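Long-range contact in 3-hydroxyisobutyrate dehydrogenase (Thermus thermophilus, PDB 2CVZ), which probably catalyses the NADP-dependent oxidation of 3-hydroxyisobutyrate in valine catabolism: residues Gly126-Val139 / Ala147-Gly161. Numbering follows the deposited sequence.
Sequences GTLTVMLGGPEEAV and AYAKKVVHVGPVGAG
V139 CG2 sits over one face of the H154 ring, 3.7 Å from its centroid and almost on the ring normal, a CH-pi contact. With CG anti to the backbone N (chi1 -176°), the imidazole reaches along the sheet, and its NE2 donates to G134 O at 2.7 Å; the bond is bent, the donor tilted 28° from the carbonyl plane. Replacing H154 by an alanine would remove the ring and its N-H, and is likely to leave G134 O without this donor and the V139 methyl without its ring face. Tight packing continues at L132, whose CD2 comes 3.2 Å from V152 CG1, shorter than usual for two methyl groups. This is how a beta-alpha-beta unit closes: helix 136-142 links parallel strands 128-133 and 149-156, the latter outermost in the chain's dinucleotide-binding sheet. V153 N meets V130 O at 2.9 Å, nearly straight, yet a beta bulge shifts the register between L128 and V130. Beside T127 and K150 the contact opens to solvent, though A149 CB still presses on V130 CG2. One water bridges T127 O, T129 OG1 and K151 N; T129 OG1 also bonds A202 O of the second subunit. K151 lies alongside T129, CG to CG2 3.8 Å, before its NZ pairs with E198 of that subunit.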
# COMPACT_ATOMS: atom_id res chain seq x y z
N GLY C 126 37.11 -7.19 -0.51
CA GLY C 126 37.68 -5.99 0.08
C GLY C 126 37.31 -4.76 -0.74
O GLY C 126 38.09 -3.81 -0.85
N THR C 127 36.11 -4.77 -1.31
CA THR C 127 35.64 -3.67 -2.14
C THR C 127 34.37 -3.03 -1.58
O THR C 127 33.59 -2.43 -2.32
CB THR C 127 35.34 -4.16 -3.56
OG1 THR C 127 34.38 -5.23 -3.49
CG2 THR C 127 36.61 -4.67 -4.23
N LEU C 128 34.17 -3.16 -0.27
CA LEU C 128 32.98 -2.60 0.36
C LEU C 128 32.90 -1.08 0.24
O LEU C 128 33.91 -0.39 0.18
CB LEU C 128 32.94 -2.98 1.84
CG LEU C 128 32.76 -4.46 2.18
CD1 LEU C 128 32.91 -4.64 3.68
CD2 LEU C 128 31.38 -4.93 1.71
N THR C 129 31.67 -0.59 0.20
CA THR C 129 31.42 0.85 0.15
C THR C 129 31.13 1.23 1.60
O THR C 129 30.37 0.56 2.28
CB THR C 129 30.18 1.18 -0.71
OG1 THR C 129 30.47 0.90 -2.09
CG2 THR C 129 29.81 2.65 -0.57
N VAL C 130 31.76 2.31 2.06
CA VAL C 130 31.58 2.74 3.44
C VAL C 130 31.01 4.15 3.51
O VAL C 130 31.46 5.04 2.80
CB VAL C 130 32.92 2.73 4.22
CG1 VAL C 130 32.69 3.17 5.66
CG2 VAL C 130 33.52 1.33 4.19
N MSE C 131 30.01 4.34 4.37
CA MSE C 131 29.40 5.65 4.56
C MSE C 131 29.73 6.08 5.99
O MSE C 131 29.17 5.55 6.95
CB MSE C 131 27.88 5.57 4.33
CG MSE C 131 27.19 4.38 4.98
SE MSE C 131 25.97 3.46 3.77
CE MSE C 131 27.26 2.32 2.88
N LEU C 132 30.65 7.04 6.11
CA LEU C 132 31.09 7.52 7.42
C LEU C 132 30.30 8.68 7.99
O LEU C 132 29.90 9.60 7.28
CB LEU C 132 32.56 7.96 7.36
CG LEU C 132 33.70 6.95 7.16
CD1 LEU C 132 33.71 5.94 8.30
CD2 LEU C 132 33.53 6.27 5.83
N GLY C 133 30.10 8.62 9.30
CA GLY C 133 29.40 9.66 10.02
C GLY C 133 30.27 10.06 11.20
O GLY C 133 30.64 9.20 12.00
N GLY C 134 30.62 11.33 11.29
CA GLY C 134 31.45 11.79 12.39
C GLY C 134 32.30 13.00 12.02
O GLY C 134 32.12 13.57 10.95
N PRO C 135 33.23 13.41 12.90
CA PRO C 135 34.11 14.57 12.68
C PRO C 135 35.05 14.39 11.49
O PRO C 135 35.58 13.30 11.26
CB PRO C 135 34.87 14.68 14.00
CG PRO C 135 33.92 14.10 15.00
CD PRO C 135 33.40 12.89 14.27
N GLU C 136 35.26 15.47 10.74
CA GLU C 136 36.14 15.44 9.57
C GLU C 136 37.55 14.98 9.94
O GLU C 136 38.18 14.23 9.19
CB GLU C 136 36.22 16.83 8.94
CG GLU C 136 34.87 17.47 8.68
CD GLU C 136 34.99 18.80 7.97
OE1 GLU C 136 35.72 19.67 8.47
OE2 GLU C 136 34.35 18.96 6.90
N GLU C 137 38.04 15.44 11.08
CA GLU C 137 39.38 15.10 11.54
C GLU C 137 39.52 13.60 11.79
O GLU C 137 40.50 12.98 11.38
CB GLU C 137 39.71 15.87 12.82
CG GLU C 137 39.74 17.38 12.64
CD GLU C 137 38.36 18.00 12.45
OE1 GLU C 137 38.29 19.18 12.02
OE2 GLU C 137 37.35 17.32 12.72
N ALA C 138 38.53 13.01 12.46
CA ALA C 138 38.55 11.58 12.74
C ALA C 138 38.46 10.79 11.45
O ALA C 138 39.17 9.80 11.27
CB ALA C 138 37.39 11.22 13.67
N VAL C 139 37.59 11.23 10.54
CA VAL C 139 37.42 10.54 9.26
C VAL C 139 38.75 10.43 8.52
O VAL C 139 39.11 9.37 8.02
CB VAL C 139 36.40 11.27 8.36
CG1 VAL C 139 36.41 10.67 6.97
CG2 VAL C 139 35.01 11.17 8.97
N ALA C 147 40.92 -1.18 5.19
CA ALA C 147 41.48 -2.13 4.24
C ALA C 147 40.47 -3.00 3.50
O ALA C 147 40.80 -3.61 2.48
CB ALA C 147 42.50 -3.03 4.95
N TYR C 148 39.24 -3.07 4.00
CA TYR C 148 38.19 -3.88 3.38
C TYR C 148 37.29 -3.08 2.45
O TYR C 148 36.35 -3.62 1.88
CB TYR C 148 37.33 -4.52 4.47
CG TYR C 148 36.87 -3.54 5.53
CD1 TYR C 148 35.95 -2.54 5.23
CD2 TYR C 148 37.36 -3.61 6.83
CE1 TYR C 148 35.54 -1.61 6.20
CE2 TYR C 148 36.96 -2.69 7.81
CZ TYR C 148 36.05 -1.70 7.49
OH TYR C 148 35.65 -0.79 8.45
N ALA C 149 37.60 -1.79 2.28
CA ALA C 149 36.77 -0.92 1.46
C ALA C 149 37.41 -0.33 0.21
O ALA C 149 38.64 -0.30 0.07
CB ALA C 149 36.23 0.22 2.32
N LYS C 150 36.56 0.12 -0.70
CA LYS C 150 36.98 0.76 -1.93
C LYS C 150 36.43 2.18 -1.88
O LYS C 150 37.16 3.13 -1.59
CB LYS C 150 36.43 0.01 -3.15
CG LYS C 150 36.90 0.57 -4.49
CD LYS C 150 36.49 -0.33 -5.64
CE LYS C 150 36.99 0.20 -6.98
NZ LYS C 150 36.65 -0.71 -8.10
N LYS C 151 35.13 2.31 -2.12
CA LYS C 151 34.46 3.61 -2.08
C LYS C 151 34.16 4.01 -0.64
O LYS C 151 33.43 3.32 0.07
CB LYS C 151 33.16 3.56 -2.88
CG LYS C 151 32.22 4.74 -2.64
CD LYS C 151 32.74 6.03 -3.25
CE LYS C 151 32.62 6.03 -4.76
NZ LYS C 151 33.09 7.31 -5.36
N VAL C 152 34.71 5.14 -0.21
CA VAL C 152 34.50 5.64 1.14
C VAL C 152 33.98 7.08 1.10
O VAL C 152 34.67 7.97 0.60
CB VAL C 152 35.82 5.60 1.94
CG1 VAL C 152 35.60 6.10 3.35
CG2 VAL C 152 36.36 4.17 1.96
N VAL C 153 32.78 7.29 1.62
CA VAL C 153 32.17 8.62 1.60
C VAL C 153 31.77 9.15 2.99
O VAL C 153 31.14 8.44 3.78
CB VAL C 153 30.90 8.63 0.71
CG1 VAL C 153 30.33 10.04 0.61
CG2 VAL C 153 31.24 8.09 -0.67
N HIS C 154 32.16 10.39 3.27
CA HIS C 154 31.82 11.04 4.53
C HIS C 154 30.48 11.71 4.28
O HIS C 154 30.40 12.69 3.53
CB HIS C 154 32.86 12.10 4.89
CG HIS C 154 32.63 12.75 6.22
ND1 HIS C 154 33.28 13.91 6.60
CD2 HIS C 154 31.84 12.40 7.26
CE1 HIS C 154 32.90 14.23 7.82
NE2 HIS C 154 32.03 13.33 8.24
N VAL C 155 29.42 11.19 4.90
CA VAL C 155 28.09 11.73 4.68
C VAL C 155 27.56 12.71 5.72
O VAL C 155 26.47 13.26 5.54
CB VAL C 155 27.06 10.60 4.50
CG1 VAL C 155 27.43 9.77 3.28
CG2 VAL C 155 27.02 9.72 5.75
N GLY C 156 28.31 12.94 6.79
CA GLY C 156 27.85 13.87 7.80
C GLY C 156 28.32 13.54 9.21
O GLY C 156 29.25 12.76 9.38
N PRO C 157 27.70 14.14 10.23
CA PRO C 157 28.07 13.90 11.63
C PRO C 157 27.64 12.50 12.08
O PRO C 157 27.03 11.76 11.30
CB PRO C 157 27.31 15.00 12.38
CG PRO C 157 26.07 15.15 11.55
CD PRO C 157 26.62 15.14 10.14
N VAL C 158 27.96 12.14 13.32
CA VAL C 158 27.60 10.83 13.85
C VAL C 158 26.12 10.55 13.62
O VAL C 158 25.27 11.39 13.92
CB VAL C 158 27.89 10.74 15.37
CG1 VAL C 158 27.35 9.43 15.94
CG2 VAL C 158 29.39 10.85 15.61
N GLY C 159 25.82 9.37 13.09
CA GLY C 159 24.44 8.99 12.84
C GLY C 159 24.05 9.08 11.37
O GLY C 159 23.19 8.33 10.91
N ALA C 160 24.68 10.00 10.64
CA ALA C 160 24.38 10.19 9.23
C ALA C 160 24.73 8.96 8.40
O ALA C 160 24.07 8.66 7.41
CB ALA C 160 25.12 11.41 8.69
N GLY C 161 25.78 8.25 8.81
CA GLY C 161 26.19 7.05 8.09
C GLY C 161 25.12 5.98 8.22
O GLY C 161 24.72 5.36 7.23
O HOH W 1 40.65 -3.71 -0.42
O HOH W 2 33.05 0.35 -3.00